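Local coordinates for protein trehalose monomycolate exporter MmpL3 (Mycobacterium tuberculosis, PDB 7NVH) that exports trehalose monomycolate, a mycolic acid carrier for the mycobacterial cell envelope, as a membrane transporter of the RND permease clan, at residues D64-P76 against L156-P168. Numbering follows the deposited sequence. Where two conformers were deposited one is given.
Sequences DRSGHIVAIFQAP and LDGGTVKLAGLQP. With AV0 (Lauryl Maltose Neopentyl Glycol), chain B.
V161 CG2 sits over one face of the F73 ring, in a CH-pi contact 3.8 Å from the centroid and 20° off the normal. V161 CG2, the branch anti to the backbone N, also meets A71 CB at 3.6 Å. D157 CB and L156 CB sit at the edge of the same ring. The carboxylate of D157 turns to a salt bridge with K89. V70 with A164 and I72 with K162 are antiparallel hydrogen-bonded pairs; V70 N to A164 O is 2.7 Å and almost straight. On the face that carries V70, I72, K162 and A164, V70 CG2 packs on A164 CB at 3.7 Å. A71 and L163 form the non-hydrogen-bonded pair on the opposite face. At the other end the helix starting at L166 meets the 67-68 turn. L166 N bonds to G67 O at 2.7 Å, and Q167 N reaches an in-plane lone pair of H68 O. Q167 bends at chi2 (-53°), which brings NE2 over one face of the H68 ring; the amide and ring planes are 88° apart. The detergent lauryl maltose neopentyl glycol lies against G67, G165 and L166. Helix 84-94 sets W86 and V90 on F73; helix 139-147 sets I142 on H68 and Q167. Strand 162-164 is the edge strand of a four-stranded antiparallel sheet, order 2-3-1-4, beside inner strand 70-74, consistent with the porter-type subdomains of RND transporters.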
loop_
_atom_site.group_PDB
_atom_site.type_symbol
_atom_site.label_atom_id
_atom_site.label_comp_id
_atom_site.label_asym_id
_atom_site.label_seq_id
_atom_site.Cartn_x
_atom_site.Cartn_y
_atom_site.Cartn_z
ATOM N N ASP A 64 15.385 19.957 13.333
ATOM C CA ASP A 64 15.227 21.153 12.505
ATOM C C ASP A 64 13.757 21.548 12.496
ATOM O O ASP A 64 12.981 21.125 11.639
ATOM C CB ASP A 64 15.748 20.907 11.097
ATOM C CG ASP A 64 15.978 22.190 10.332
ATOM O OD1 ASP A 64 16.588 23.118 10.900
ATOM O OD2 ASP A 64 15.544 22.273 9.164
ATOM N N ARG A 65 13.372 22.373 13.464
ATOM C CA ARG A 65 11.996 22.852 13.579
ATOM C C ARG A 65 11.807 24.182 12.859
ATOM O O ARG A 65 11.309 25.149 13.427
ATOM C CB ARG A 65 11.616 22.974 15.048
ATOM C CG ARG A 65 11.581 21.657 15.785
ATOM C CD ARG A 65 11.075 21.836 17.198
ATOM N NE ARG A 65 10.734 20.557 17.805
ATOM C CZ ARG A 65 11.575 19.832 18.528
ATOM N NH1 ARG A 65 12.809 20.263 18.738
ATOM N NH2 ARG A 65 11.184 18.678 19.045
ATOM N N SER A 66 12.205 24.244 11.592
ATOM C CA SER A 66 12.053 25.459 10.806
ATOM C C SER A 66 11.060 25.321 9.668
ATOM O O SER A 66 10.347 26.281 9.369
ATOM C CB SER A 66 13.406 25.898 10.233
ATOM O OG SER A 66 13.743 25.135 9.090
ATOM N N GLY A 67 10.990 24.157 9.032
ATOM C CA GLY A 67 10.056 23.906 7.960
ATOM C C GLY A 67 8.737 23.307 8.390
ATOM O O GLY A 67 7.973 22.857 7.530
ATOM N N HIS A 68 8.446 23.276 9.692
ATOM C CA HIS A 68 7.203 22.676 10.161
ATOM C C HIS A 68 5.993 23.424 9.619
ATOM O O HIS A 68 5.098 22.827 9.014
ATOM C CB HIS A 68 7.176 22.662 11.687
ATOM C CG HIS A 68 8.019 21.589 12.296
ATOM N ND1 HIS A 68 8.633 20.611 11.545
ATOM C CD2 HIS A 68 8.353 21.340 13.583
ATOM C CE1 HIS A 68 9.309 19.806 12.343
ATOM N NE2 HIS A 68 9.155 20.225 13.585
ATOM N N ILE A 69 5.953 24.737 9.826
ATOM C CA ILE A 69 4.864 25.580 9.352
ATOM C C ILE A 69 5.461 26.868 8.811
ATOM O O ILE A 69 6.270 27.510 9.486
ATOM C CB ILE A 69 3.848 25.906 10.464
ATOM C CG1 ILE A 69 3.251 24.635 11.059
ATOM C CG2 ILE A 69 2.747 26.800 9.932
ATOM C CD1 ILE A 69 2.373 24.894 12.252
ATOM N N VAL A 70 5.070 27.243 7.599
ATOM C CA VAL A 70 5.318 28.577 7.070
ATOM C C VAL A 70 3.974 29.173 6.677
ATOM O O VAL A 70 3.198 28.545 5.950
ATOM C CB VAL A 70 6.307 28.563 5.888
ATOM C CG1 VAL A 70 7.685 28.158 6.370
ATOM C CG2 VAL A 70 5.849 27.618 4.802
ATOM N N ALA A 71 3.688 30.362 7.187
ATOM C CA ALA A 71 2.401 31.018 6.991
ATOM C C ALA A 71 2.631 32.269 6.158
ATOM O O ALA A 71 3.271 33.217 6.618
ATOM C CB ALA A 71 1.755 31.356 8.330
ATOM N N ILE A 72 2.093 32.276 4.945
ATOM C CA ILE A 72 2.356 33.336 3.981
ATOM C C ILE A 72 1.317 34.432 4.166
ATOM O O ILE A 72 0.114 34.189 4.030
ATOM C CB ILE A 72 2.330 32.796 2.548
ATOM C CG1 ILE A 72 3.438 31.767 2.348
ATOM C CG2 ILE A 72 2.503 33.926 1.564
ATOM C CD1 ILE A 72 3.313 31.011 1.056
ATOM N N PHE A 73 1.778 35.639 4.462
ATOM C CA PHE A 73 0.904 36.781 4.673
ATOM C C PHE A 73 0.962 37.713 3.471
ATOM O O PHE A 73 2.018 37.890 2.861
ATOM C CB PHE A 73 1.295 37.526 5.948
ATOM C CG PHE A 73 1.008 36.758 7.199
ATOM C CD1 PHE A 73 1.991 35.996 7.798
ATOM C CD2 PHE A 73 -0.249 36.784 7.769
ATOM C CE1 PHE A 73 1.728 35.284 8.945
ATOM C CE2 PHE A 73 -0.517 36.074 8.914
ATOM C CZ PHE A 73 0.472 35.322 9.502
ATOM N N GLN A 74 -0.180 38.303 3.133
ATOM C CA GLN A 74 -0.318 39.132 1.949
ATOM C C GLN A 74 -0.703 40.550 2.347
ATOM O O GLN A 74 -1.432 40.762 3.318
ATOM C CB GLN A 74 -1.362 38.538 0.992
ATOM C CG GLN A 74 -1.749 39.435 -0.169
ATOM C CD GLN A 74 -2.261 38.656 -1.360
ATOM O OE1 GLN A 74 -2.540 37.462 -1.262
ATOM N NE2 GLN A 74 -2.384 39.329 -2.496
ATOM N N ALA A 75 -0.210 41.521 1.578
ATOM C CA ALA A 75 -0.429 42.924 1.878
ATOM C C ALA A 75 -1.910 43.283 1.750
ATOM O O ALA A 75 -2.681 42.565 1.112
ATOM C CB ALA A 75 0.412 43.788 0.943
ATOM N N PRO A 76 -2.337 44.395 2.369
ATOM C CA PRO A 76 -3.769 44.751 2.405
ATOM C C PRO A 76 -4.307 45.279 1.078
ATOM O O PRO A 76 -4.950 46.331 1.018
ATOM C CB PRO A 76 -3.812 45.824 3.500
ATOM C CG PRO A 76 -2.618 45.614 4.312
ATOM C CD PRO A 76 -1.567 45.149 3.370
ATOM N N LEU A 156 -5.813 33.302 11.353
ATOM C CA LEU A 156 -4.945 34.469 11.433
ATOM C C LEU A 156 -5.142 35.360 10.213
ATOM O O LEU A 156 -5.397 34.876 9.107
ATOM C CB LEU A 156 -3.482 34.042 11.534
ATOM C CG LEU A 156 -3.051 33.234 12.757
ATOM C CD1 LEU A 156 -1.560 32.962 12.705
ATOM C CD2 LEU A 156 -3.417 33.947 14.039
ATOM N N ASP A 157 -5.043 36.671 10.428
ATOM C CA ASP A 157 -5.200 37.719 9.424
ATOM C C ASP A 157 -6.633 37.832 8.919
ATOM O O ASP A 157 -6.920 38.717 8.106
ATOM C CB ASP A 157 -4.256 37.527 8.226
ATOM C CG ASP A 157 -4.059 38.797 7.422
ATOM O OD1 ASP A 157 -4.325 39.893 7.958
ATOM O OD2 ASP A 157 -3.636 38.697 6.252
ATOM N N GLY A 158 -7.543 36.987 9.382
ATOM C CA GLY A 158 -8.893 36.957 8.877
ATOM C C GLY A 158 -9.150 35.918 7.812
ATOM O O GLY A 158 -9.977 36.157 6.927
ATOM N N GLY A 159 -8.470 34.775 7.866
ATOM C CA GLY A 159 -8.590 33.759 6.847
ATOM C C GLY A 159 -7.731 33.984 5.627
ATOM O O GLY A 159 -7.717 33.128 4.733
ATOM N N THR A 160 -7.010 35.103 5.561
ATOM C CA THR A 160 -6.179 35.403 4.403
ATOM C C THR A 160 -4.898 34.580 4.385
ATOM O O THR A 160 -4.356 34.313 3.309
ATOM C CB THR A 160 -5.844 36.895 4.378
ATOM O OG1 THR A 160 -7.038 37.656 4.591
ATOM C CG2 THR A 160 -5.244 37.291 3.040
ATOM N N VAL A 161 -4.411 34.166 5.556
ATOM C CA VAL A 161 -3.125 33.487 5.631
ATOM C C VAL A 161 -3.175 32.160 4.879
ATOM O O VAL A 161 -4.222 31.507 4.782
ATOM C CB VAL A 161 -2.716 33.280 7.100
ATOM C CG1 VAL A 161 -3.506 32.145 7.726
ATOM C CG2 VAL A 161 -1.233 33.015 7.204
ATOM N N LYS A 162 -2.033 31.772 4.316
ATOM C CA LYS A 162 -1.890 30.512 3.600
ATOM C C LYS A 162 -0.803 29.691 4.274
ATOM O O LYS A 162 0.343 30.139 4.380
ATOM C CB LYS A 162 -1.554 30.743 2.127
ATOM C CG LYS A 162 -1.804 32.158 1.651
ATOM C CD LYS A 162 -2.389 32.174 0.250
ATOM C CE LYS A 162 -3.115 33.480 -0.022
ATOM N NZ LYS A 162 -4.587 33.338 0.140
ATOM N N LEU A 163 -1.161 28.493 4.721
ATOM C CA LEU A 163 -0.232 27.638 5.438
ATOM C C LEU A 163 0.459 26.671 4.489
ATOM O O LEU A 163 -0.165 26.112 3.584
ATOM C CB LEU A 163 -0.956 26.863 6.537
ATOM C CG LEU A 163 -2.017 27.645 7.310
ATOM C CD1 LEU A 163 -2.747 26.729 8.274
ATOM C CD2 LEU A 163 -1.386 28.809 8.049
ATOM N N ALA A 164 1.755 26.482 4.708
ATOM C CA ALA A 164 2.549 25.533 3.947
ATOM C C ALA A 164 3.635 24.991 4.859
ATOM O O ALA A 164 3.797 25.437 5.996
ATOM C CB ALA A 164 3.150 26.176 2.696
ATOM N N GLY A 165 4.374 24.013 4.357
ATOM C CA GLY A 165 5.472 23.461 5.123
ATOM C C GLY A 165 5.374 21.964 5.302
ATOM O O GLY A 165 4.582 21.303 4.629
ATOM N N LEU A 166 6.173 21.419 6.212
ATOM C CA LEU A 166 6.189 19.982 6.440
ATOM C C LEU A 166 4.905 19.470 7.068
ATOM O O LEU A 166 4.423 18.400 6.684
ATOM C CB LEU A 166 7.371 19.607 7.337
ATOM C CG LEU A 166 8.739 19.550 6.663
ATOM C CD1 LEU A 166 9.833 19.859 7.667
ATOM C CD2 LEU A 166 8.965 18.195 6.024
ATOM N N GLN A 167 4.341 20.204 8.021
ATOM C CA GLN A 167 3.186 19.726 8.769
ATOM C C GLN A 167 1.866 19.913 8.025
ATOM O O GLN A 167 1.030 19.005 8.059
ATOM C CB GLN A 167 3.131 20.397 10.141
ATOM C CG GLN A 167 4.404 20.229 10.944
ATOM C CD GLN A 167 4.826 18.780 11.076
ATOM O OE1 GLN A 167 3.991 17.883 11.168
ATOM N NE2 GLN A 167 6.130 18.543 11.082
ATOM N N PRO A 168 1.601 21.057 7.380
ATOM C CA PRO A 168 0.384 21.127 6.555
ATOM C C PRO A 168 0.352 20.087 5.450
ATOM O O PRO A 168 -0.700 19.489 5.192
ATOM C CB PRO A 168 0.431 22.555 6.000
ATOM C CG PRO A 168 1.152 23.311 7.033
ATOM C CD PRO A 168 2.231 22.385 7.501
HETATM C C1 AV0 B . 9.540 12.285 7.011
HETATM O O1 AV0 B . 8.868 12.456 5.810
HETATM C C2 AV0 B . 9.357 10.869 7.520
HETATM O O2 AV0 B . 7.965 10.631 7.732
HETATM C C3 AV0 B . 10.092 10.655 8.808
HETATM O O3 AV0 B . 10.037 9.233 9.113
HETATM C C4 AV0 B . 11.516 11.094 8.772
HETATM O O4 AV0 B . 12.009 11.249 10.152
HETATM C C5 AV0 B . 11.741 12.436 8.070
HETATM O O5 AV0 B . 10.979 12.575 6.803
HETATM C C6 AV0 B . 13.195 12.582 7.765
HETATM O O6 AV0 B . 13.351 12.898 6.405
HETATM C CAA AV0 B . -1.285 8.041 4.277
HETATM C CAB AV0 B . 10.051 25.019 4.376
HETATM O OAI AV0 B . 11.889 7.189 9.229
HETATM O OAJ AV0 B . 13.913 21.004 -2.813
HETATM O OAL AV0 B . 11.039 13.404 -2.783
HETATM O OAN AV0 B . 12.735 18.101 0.164
HETATM O OAP AV0 B . 10.762 17.766 2.136
HETATM O OAQ AV0 B . 16.143 8.933 10.529
HETATM O OAR AV0 B . 14.403 18.620 -5.163
HETATM O OAS AV0 B . 13.513 8.450 12.991
HETATM O OAT AV0 B . 12.785 16.498 -6.261
HETATM O OAU AV0 B . 14.650 11.354 11.090
HETATM O OAV AV0 B . 11.294 15.135 -4.335
HETATM C CAW AV0 B . -0.235 9.048 4.711
HETATM C CAX AV0 B . 8.867 24.267 3.691
HETATM C CAY AV0 B . 0.991 8.313 5.229
HETATM C CAZ AV0 B . 9.212 22.756 3.567
HETATM C CBA AV0 B . 2.158 9.294 5.344
HETATM C CBB AV0 B . 8.061 22.038 2.825
HETATM C CBC AV0 B . 2.338 10.030 4.002
HETATM C CBD AV0 B . 8.448 20.553 2.540
HETATM C CBE AV0 B . 3.727 10.746 3.983
HETATM C CBF AV0 B . 7.163 19.751 2.248
HETATM C CBG AV0 B . 3.846 11.723 5.229
HETATM C CBH AV0 B . 7.518 18.227 2.063
HETATM C CBI AV0 B . 5.366 11.895 5.606
HETATM C CBJ AV0 B . 6.471 17.365 2.827
HETATM C CBK AV0 B . 5.926 13.254 4.992
HETATM C CBL AV0 B . 6.866 15.849 2.739
HETATM C CBM AV0 B . 12.923 7.147 10.185
HETATM C CBN AV0 B . 12.789 20.476 -3.475
HETATM C CBP AV0 B . 11.708 13.670 -1.571
HETATM C CBQ AV0 B . 7.023 12.941 3.892
HETATM C CBR AV0 B . 7.562 15.433 4.080
HETATM C CBS AV0 B . 9.104 13.755 5.236
HETATM C CBT AV0 B . 9.111 13.921 2.657
HETATM O OBV AV0 B . 9.931 15.104 2.579
HETATM O OBX AV0 B . 10.612 14.438 0.435
HETATM O OBY AV0 B . 13.299 9.421 9.433
HETATM O OBZ AV0 B . 11.551 18.511 -2.772
HETATM O OCB AV0 B . 12.457 16.462 -2.136
HETATM C CCC AV0 B . 13.966 8.167 9.845
HETATM C CCD AV0 B . 12.807 18.961 -3.383
HETATM C CCF AV0 B . 11.076 14.865 -0.897
HETATM C CCH AV0 B . 11.646 17.120 0.035
HETATM C CCJ AV0 B . 10.192 15.563 1.291
HETATM C CCL AV0 B . 11.268 16.653 1.371
HETATM C CCM AV0 B . 8.182 14.010 3.964
HETATM C CCN AV0 B . 14.918 8.357 11.029
HETATM C CCO AV0 B . 13.031 18.384 -4.783
HETATM C CCQ AV0 B . 12.108 15.992 -0.821
HETATM C CCR AV0 B . 12.664 10.089 10.580
HETATM C CCS AV0 B . 11.407 17.039 -2.817
HETATM C CCT AV0 B . 14.411 9.226 12.120
HETATM C CCU AV0 B . 12.767 16.920 -4.854
HETATM C CCV AV0 B . 13.695 10.437 11.644
HETATM C CCW AV0 B . 11.473 16.571 -4.269
#